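Local coordinates for protein putative 5-carboxymethyl-2-hydroxymuconate isomerase (Pseudomonas aeruginosa, PDB 3E6Q) that probably isomerises 5-carboxymethyl-2-hydroxymuconate, moving a double bond along its carbon chain, as a trimer of the CHMI family, at residues Ala81-Cys86 with Glu107-Ala112; Glu103-Val108 with Val123-Arg128. All coordinates share one frame; numbering follows the deposited sequence. Where two conformers were deposited one is given.

In the fold
Both interactions use the same helix, 95-112, as it lies across one face of the sheet. Interaction 1 sets its C-terminal end over strand 82-90, and interaction 2 sets the preceding turn over the neighbouring, parallel strand 121-130; their centres are about 7 Å apart and they share Glu107 and Val108. The layers interlock at Leu109, whose CB lies 3.5 Å from Val123 CG1, and the strands are joined by the backbone hydrogen bond between Ala85 N and Ser124 O (2.9 Å). On the face away from the helix, His84 ND1 meets Ser124 OG at 2.7 Å, probably a hydrogen bond. The side chain of His84, about 4 Å from a bound sodium ion, also holds a formic acid molecule.

Interaction 1: residues Ala81-Cys86 with Glu107-Ala112; sequences AYLHAC and EVLAGA. With FMT (formic acid), chain P.
Leu109 carries nearly the whole contact from the helix, meeting Leu83 and Ala85, alternate residues of the strand that turn the same way. The helix runs roughly antiparallel to the strand, with the two axes 9.5 Å apart at closest approach. Leucine suits the helix position because its two ends serve different neighbours. In the conformer described, Leu109 CB lies 4.0 Å from Leu83 CD2, which also rests 3.7 Å from the backbone Leu109 O, while Leu109 CD1 reaches 3.7 Å from Ala85 CB. Placing CG opposite the carbonyl carbon (chi1 -68°) and extending the chain (chi2 -175°) carries that methyl down to the strand, where the short alanine side chain leaves it room. Further along, Ala112 packs on Leu42 of helix 39-52.

His84, between the two apolar residues, points from the other face of the strand. Its NE2 donates to O1 of the formic acid, probably from the crystallisation liquor, at 2.7 Å, nearly straight at 170° and in the ring plane. Thus aliphatic side chains pack against one face of the strand, one methyl laid against a helix carbonyl oxygen, while the imidazole N-H on the other can hold a small carboxylic acid or carboxylate, consistent with a polar pocket.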
ATOM      1  N   ALA A  81      -5.049   3.496  19.187  1.00 15.81           N
ATOM      2  CA  ALA A  81      -4.158   4.056  18.154  1.00 15.82           C
ATOM      3  C   ALA A  81      -3.140   2.992  17.805  1.00 15.26           C
ATOM      4  O   ALA A  81      -2.811   2.124  18.621  1.00 15.18           O
ATOM      5  CB  ALA A  81      -3.448   5.307  18.649  1.00 15.40           C
ATOM      6  N   TYR A  82      -2.656   3.035  16.557  1.00 14.24           N
ATOM      7  CA  TYR A  82      -1.678   2.109  16.112  1.00 14.49           C
ATOM      8  C   TYR A  82      -0.763   2.761  15.075  1.00 13.02           C
ATOM      9  O   TYR A  82      -1.087   3.811  14.511  1.00 13.45           O
ATOM     10  CB  TYR A  82      -2.253   0.772  15.601  1.00 14.70           C
ATOM     11  CG  TYR A  82      -3.088   0.848  14.373  1.00 14.05           C
ATOM     12  CD1 TYR A  82      -2.524   0.928  13.097  1.00 15.62           C
ATOM     13  CD2 TYR A  82      -4.503   0.799  14.497  1.00 15.68           C
ATOM     14  CE1 TYR A  82      -3.338   0.961  11.937  1.00 14.94           C
ATOM     15  CE2 TYR A  82      -5.325   0.882  13.331  1.00 14.52           C
ATOM     16  CZ  TYR A  82      -4.719   0.957  12.075  1.00 14.26           C
ATOM     17  OH  TYR A  82      -5.497   1.006  10.945  1.00 15.98           O
ATOM     18  N   LEU A  83       0.414   2.153  14.931  1.00 13.99           N
ATOM     19  CA  LEU A  83       1.510   2.635  14.082  1.00 13.74           C
ATOM     20  C   LEU A  83       2.103   1.401  13.369  1.00 15.09           C
ATOM     21  O   LEU A  83       2.445   0.388  13.989  1.00 14.70           O
ATOM     22  CB  LEU A  83       2.566   3.316  14.945  1.00 14.84           C
ATOM     23  CG  LEU A  83       3.815   3.917  14.309  1.00 15.57           C
ATOM     24  CD1 LEU A  83       3.497   4.967  13.253  1.00 15.57           C
ATOM     25  CD2 LEU A  83       4.739   4.498  15.420  1.00 17.22           C
ATOM     26  N   HIS A  84       2.199   1.510  12.046  1.00 14.96           N
ATOM     27  CA  HIS A  84       2.675   0.408  11.183  1.00 15.26           C
ATOM     28  C   HIS A  84       3.628   0.886  10.099  1.00 15.82           C
ATOM     29  O   HIS A  84       3.433   1.969   9.528  1.00 17.05           O
ATOM     30  CB  HIS A  84       1.481  -0.304  10.556  1.00 15.11           C
ATOM     31  CG  HIS A  84       1.862  -1.429   9.651  1.00 17.79           C
ATOM     32  ND1 HIS A  84       2.405  -2.617  10.113  1.00 15.39           N
ATOM     33  CD2 HIS A  84       1.786  -1.538   8.305  1.00 18.90           C
ATOM     34  CE1 HIS A  84       2.639  -3.409   9.078  1.00 15.61           C
ATOM     35  NE2 HIS A  84       2.298  -2.772   7.966  1.00 17.34           N
ATOM     36  N   ALA A  85       4.639   0.084   9.811  1.00 14.71           N
ATOM     37  CA  ALA A  85       5.514   0.345   8.694  1.00 15.45           C
ATOM     38  C   ALA A  85       5.615  -0.889   7.815  1.00 14.92           C
ATOM     39  O   ALA A  85       5.542  -2.027   8.277  1.00 13.76           O
ATOM     40  CB  ALA A  85       6.884   0.754   9.157  1.00 16.32           C
ATOM     41  N   CYS A  86       5.797  -0.636   6.527  1.00 14.60           N
ATOM     42  CA  CYS A  86       6.032  -1.696   5.546  1.00 14.42           C
ATOM     43  C   CYS A  86       7.305  -1.288   4.799  1.00 15.45           C
ATOM     44  O   CYS A  86       7.348  -0.256   4.097  1.00 14.31           O
ATOM     45  CB  CYS A  86       4.839  -1.821   4.592  1.00 16.15           C
ATOM     46  SG  CYS A  86       5.115  -3.197   3.437  1.00 20.12           S
ATOM     47  N   GLU A 107      12.214  -0.606  16.583  1.00 19.52           N
ATOM     48  CA  GLU A 107      12.791   0.159  17.689  0.60 20.25           C
ATOM     49  C   GLU A 107      12.648   1.677  17.471  1.00 19.74           C
ATOM     50  O   GLU A 107      12.267   2.431  18.414  1.00 18.45           O
ATOM     51  CB  GLU A 107      14.265  -0.223  17.837  0.60 22.13           C
ATOM     52  CG  GLU A 107      15.048   0.593  18.848  0.60 26.30           C
ATOM     53  CD  GLU A 107      14.725   0.283  20.288  0.60 31.83           C
ATOM     54  OE1 GLU A 107      15.292   0.999  21.150  0.60 37.00           O
ATOM     55  OE2 GLU A 107      13.927  -0.643  20.581  0.60 32.94           O
ATOM     56  N   VAL A 108      12.927   2.134  16.248  1.00 18.65           N
ATOM     57  CA  VAL A 108      12.758   3.542  15.924  1.00 19.71           C
ATOM     58  C   VAL A 108      11.283   3.990  16.112  1.00 19.65           C
ATOM     59  O   VAL A 108      11.002   5.036  16.741  1.00 17.88           O
ATOM     60  CB  VAL A 108      13.226   3.833  14.467  1.00 20.05           C
ATOM     61  CG1 VAL A 108      12.857   5.242  14.061  1.00 21.31           C
ATOM     62  CG2 VAL A 108      14.776   3.612  14.323  1.00 21.01           C
ATOM     63  N   LEU A 109      10.369   3.251  15.484  1.00 19.40           N
ATOM     64  CA  LEU A 109       8.943   3.567  15.542  0.60 19.95           C
ATOM     65  C   LEU A 109       8.445   3.575  16.987  1.00 19.70           C
ATOM     66  O   LEU A 109       7.787   4.515  17.430  1.00 20.76           O
ATOM     67  CB  LEU A 109       8.132   2.548  14.747  0.60 20.58           C
ATOM     68  CG  LEU A 109       8.251   2.498  13.234  0.60 20.99           C
ATOM     69  CD1 LEU A 109       7.201   1.461  12.768  0.60 23.15           C
ATOM     70  CD2 LEU A 109       7.997   3.855  12.590  0.60 23.08           C
ATOM     71  N   ALA A 110       8.771   2.528  17.745  1.00 18.46           N
ATOM     72  CA  ALA A 110       8.272   2.412  19.130  1.00 19.85           C
ATOM     73  C   ALA A 110       8.790   3.595  19.979  1.00 20.79           C
ATOM     74  O   ALA A 110       8.035   4.173  20.806  1.00 21.03           O
ATOM     75  CB  ALA A 110       8.680   1.064  19.755  1.00 19.02           C
ATOM     76  N   GLY A 111      10.050   3.971  19.730  1.00 19.80           N
ATOM     77  CA  GLY A 111      10.687   5.110  20.402  1.00 20.22           C
ATOM     78  C   GLY A 111       9.992   6.450  20.161  1.00 20.80           C
ATOM     79  O   GLY A 111      10.046   7.351  21.023  1.00 22.82           O
ATOM     80  N   ALA A 112       9.328   6.571  19.027  1.00 19.55           N
ATOM     81  CA  ALA A 112       8.692   7.805  18.590  1.00 19.81           C
ATOM     82  C   ALA A 112       7.291   8.008  19.157  1.00 20.49           C
ATOM     83  O   ALA A 112       6.752   9.114  19.063  1.00 21.15           O
ATOM     84  CB  ALA A 112       8.640   7.877  17.026  1.00 21.02           C
TER
HETATM   85  C   FMT P 335       1.169  -4.002   5.383  1.00 36.41           C
HETATM   86  O1  FMT P 335       2.365  -3.921   5.528  1.00 30.74           O
HETATM   87  O2  FMT P 335       0.505  -2.949   5.252  1.00 41.84           O

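Interaction 2: residues Glu103-Val108 with Val123-Arg128; sequences ESLCEV and VSVEVR
Val125 fits its two methyls against two consecutive helix residues, Leu105 and Cys106. Val125 CG1 lies 4.0 Å from Leu105 CD1, with the two side chains crossing at about a right angle, and Val125 CG2 presses against the backbone of the helix, 3.7 Å from Cys106 N, and 3.8 Å from Cys106 CB. A beta-branched residue suits this place: with CG1 anti to the backbone N (chi1 -179°) and CG2 anti to the carbonyl carbon, the fork spreads along the helix surface. Cysteine is slim enough to let the helix come down on it, the CA atoms of Cys106 and Val125 being 6.0 Å apart. Cys106 SG swings away from its own backbone N (chi1 -165°) and reaches the next inward-facing valine, 4.1 Å from Val123 CG1. The side-chain contacts are apolar and the four residues are buried.

Around this first shell, Leu109 of the same helix packs on both Val123 and Val125, and Leu105 also touches Leu87 of strand 82-90. On the reverse side of strand 121-130, Ser124 OG is hydrogen-bonded to His24 NE2 of the second subunit and Glu126 forms a salt bridge with Arg128 of that subunit, whose Ala136 packs against Cys106.

Strand 121-130, an outermost strand of this chain's four-stranded sheet, continues antiparallel into a strand of the second subunit through Val123 to Val125, while helix 95-112 covers it and lies beside helix 39-52, against which Ser104 and Val108 rest.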
ATOM      1  N   GLU A 103      13.405  -5.377  12.883  1.00 18.72           N
ATOM      2  CA  GLU A 103      13.659  -5.074  14.296  0.50 19.89           C
ATOM      3  C   GLU A 103      14.208  -3.660  14.472  1.00 19.97           C
ATOM      4  O   GLU A 103      13.805  -2.928  15.391  1.00 19.61           O
ATOM      5  CB  GLU A 103      14.620  -6.103  14.927  0.50 20.33           C
ATOM      6  CG  GLU A 103      13.983  -7.490  15.134  0.50 22.04           C
ATOM      7  CD  GLU A 103      14.999  -8.641  15.414  0.50 27.09           C
ATOM      8  OE1 GLU A 103      14.595  -9.827  15.333  0.50 27.41           O
ATOM      9  OE2 GLU A 103      16.202  -8.376  15.668  0.50 31.38           O
ATOM     10  N   SER A 104      15.169  -3.286  13.634  1.00 20.46           N
ATOM     11  CA  SER A 104      15.748  -1.954  13.694  0.60 20.25           C
ATOM     12  C   SER A 104      14.686  -0.845  13.525  1.00 20.39           C
ATOM     13  O   SER A 104      14.656   0.161  14.264  1.00 20.20           O
ATOM     14  CB  SER A 104      16.803  -1.814  12.625  0.60 20.77           C
ATOM     15  OG  SER A 104      17.364  -0.518  12.657  0.60 20.73           O
ATOM     16  N   LEU A 105      13.811  -1.015  12.548  1.00 19.16           N
ATOM     17  CA  LEU A 105      12.763  -0.054  12.333  1.00 18.65           C
ATOM     18  C   LEU A 105      11.740  -0.029  13.453  1.00 18.52           C
ATOM     19  O   LEU A 105      11.230   1.018  13.837  1.00 18.90           O
ATOM     20  CB  LEU A 105      12.036  -0.344  11.022  1.00 18.91           C
ATOM     21  CG  LEU A 105      12.798  -0.014   9.761  1.00 20.82           C
ATOM     22  CD1 LEU A 105      11.985  -0.555   8.543  1.00 24.47           C
ATOM     23  CD2 LEU A 105      13.017   1.504   9.655  1.00 20.04           C
ATOM     24  N   CYS A 106      11.422  -1.201  13.973  1.00 17.28           N
ATOM     25  CA  CYS A 106      10.446  -1.313  15.056  1.00 18.42           C
ATOM     26  C   CYS A 106      10.904  -0.552  16.297  1.00 18.58           C
ATOM     27  O   CYS A 106      10.116   0.148  16.928  1.00 18.47           O
ATOM     28  CB  CYS A 106      10.162  -2.761  15.343  1.00 19.75           C
ATOM     29  SG  CYS A 106       8.619  -2.897  16.361  1.00 24.35           S
ATOM     30  N   GLU A 107      12.214  -0.606  16.583  1.00 19.52           N
ATOM     31  CA  GLU A 107      12.791   0.159  17.689  0.60 20.25           C
ATOM     32  C   GLU A 107      12.648   1.677  17.471  1.00 19.74           C
ATOM     33  O   GLU A 107      12.267   2.431  18.414  1.00 18.45           O
ATOM     34  CB  GLU A 107      14.265  -0.223  17.837  0.60 22.13           C
ATOM     35  CG  GLU A 107      15.048   0.593  18.848  0.60 26.30           C
ATOM     36  CD  GLU A 107      14.725   0.283  20.288  0.60 31.83           C
ATOM     37  OE1 GLU A 107      15.292   0.999  21.150  0.60 37.00           O
ATOM     38  OE2 GLU A 107      13.927  -0.643  20.581  0.60 32.94           O
ATOM     39  N   VAL A 108      12.927   2.134  16.248  1.00 18.65           N
ATOM     40  CA  VAL A 108      12.758   3.542  15.924  1.00 19.71           C
ATOM     41  C   VAL A 108      11.283   3.990  16.112  1.00 19.65           C
ATOM     42  O   VAL A 108      11.002   5.036  16.741  1.00 17.88           O
ATOM     43  CB  VAL A 108      13.226   3.833  14.467  1.00 20.05           C
ATOM     44  CG1 VAL A 108      12.857   5.242  14.061  1.00 21.31           C
ATOM     45  CG2 VAL A 108      14.776   3.612  14.323  1.00 21.01           C
ATOM     46  N   VAL A 123       2.630  -1.235  17.705  1.00 15.48           N
ATOM     47  CA  VAL A 123       3.612  -0.850  16.671  1.00 14.89           C
ATOM     48  C   VAL A 123       3.977  -2.102  15.926  1.00 15.14           C
ATOM     49  O   VAL A 123       4.275  -3.156  16.549  1.00 15.62           O
ATOM     50  CB  VAL A 123       4.868  -0.161  17.278  1.00 16.21           C
ATOM     51  CG1 VAL A 123       5.904   0.209  16.172  1.00 18.08           C
ATOM     52  CG2 VAL A 123       4.440   1.053  18.139  1.00 14.11           C
ATOM     53  N   SER A 124       3.959  -2.059  14.593  1.00 14.48           N
ATOM     54  CA  SER A 124       4.389  -3.237  13.808  1.00 14.47           C
ATOM     55  C   SER A 124       5.192  -2.813  12.595  1.00 13.53           C
ATOM     56  O   SER A 124       5.026  -1.709  12.070  1.00 14.41           O
ATOM     57  CB  SER A 124       3.213  -4.111  13.329  1.00 16.72           C
ATOM     58  OG  SER A 124       2.190  -3.330  12.715  1.00 15.87           O
ATOM     59  N   VAL A 125       6.018  -3.729  12.120  1.00 13.86           N
ATOM     60  CA  VAL A 125       6.805  -3.537  10.908  1.00 14.15           C
ATOM     61  C   VAL A 125       6.803  -4.843  10.102  1.00 14.27           C
ATOM     62  O   VAL A 125       7.189  -5.890  10.658  1.00 14.88           O
ATOM     63  CB  VAL A 125       8.271  -3.120  11.211  1.00 15.31           C
ATOM     64  CG1 VAL A 125       9.074  -2.900   9.937  1.00 13.91           C
ATOM     65  CG2 VAL A 125       8.350  -1.877  12.088  1.00 13.84           C
ATOM     66  N   GLU A 126       6.394  -4.759   8.831  1.00 13.48           N
ATOM     67  CA  GLU A 126       6.483  -5.858   7.882  1.00 14.46           C
ATOM     68  C   GLU A 126       7.716  -5.555   7.059  1.00 15.23           C
ATOM     69  O   GLU A 126       7.933  -4.396   6.689  1.00 14.51           O
ATOM     70  CB  GLU A 126       5.278  -5.913   6.959  1.00 17.04           C
ATOM     71  CG  GLU A 126       5.485  -6.843   5.848  1.00 20.31           C
ATOM     72  CD  GLU A 126       4.283  -7.076   4.928  1.00 17.66           C
ATOM     73  OE1 GLU A 126       3.289  -6.301   4.922  1.00 19.65           O
ATOM     74  OE2 GLU A 126       4.441  -8.047   4.185  1.00 20.27           O
ATOM     75  N   VAL A 127       8.506  -6.575   6.753  1.00 15.32           N
ATOM     76  CA  VAL A 127       9.534  -6.474   5.715  1.00 15.44           C
ATOM     77  C   VAL A 127       9.102  -7.399   4.540  1.00 14.62           C
ATOM     78  O   VAL A 127       8.873  -8.596   4.742  1.00 14.76           O
ATOM     79  CB  VAL A 127      10.894  -6.913   6.250  1.00 15.59           C
ATOM     80  CG1 VAL A 127      11.959  -6.779   5.125  1.00 17.54           C
ATOM     81  CG2 VAL A 127      11.291  -6.107   7.495  1.00 16.63           C
ATOM     82  N   ARG A 128       8.842  -6.816   3.394  1.00 13.99           N
ATOM     83  CA  ARG A 128       8.411  -7.551   2.214  1.00 14.74           C
ATOM     84  C   ARG A 128       9.412  -7.434   1.057  1.00 15.70           C
ATOM     85  O   ARG A 128      10.288  -6.570   1.063  1.00 16.04           O
ATOM     86  CB  ARG A 128       7.040  -7.114   1.747  1.00 15.81           C
ATOM     87  CG  ARG A 128       6.941  -5.646   1.298  1.00 14.11           C
ATOM     88  CD  ARG A 128       5.582  -5.311   0.731  1.00 16.49           C
ATOM     89  NE  ARG A 128       5.328  -6.041  -0.515  1.00 15.01           N
ATOM     90  CZ  ARG A 128       5.657  -5.594  -1.738  1.00 17.40           C
ATOM     91  NH1 ARG A 128       6.220  -4.423  -1.895  1.00 16.05           N
ATOM     92  NH2 ARG A 128       5.393  -6.333  -2.809  1.00 19.08           N
TER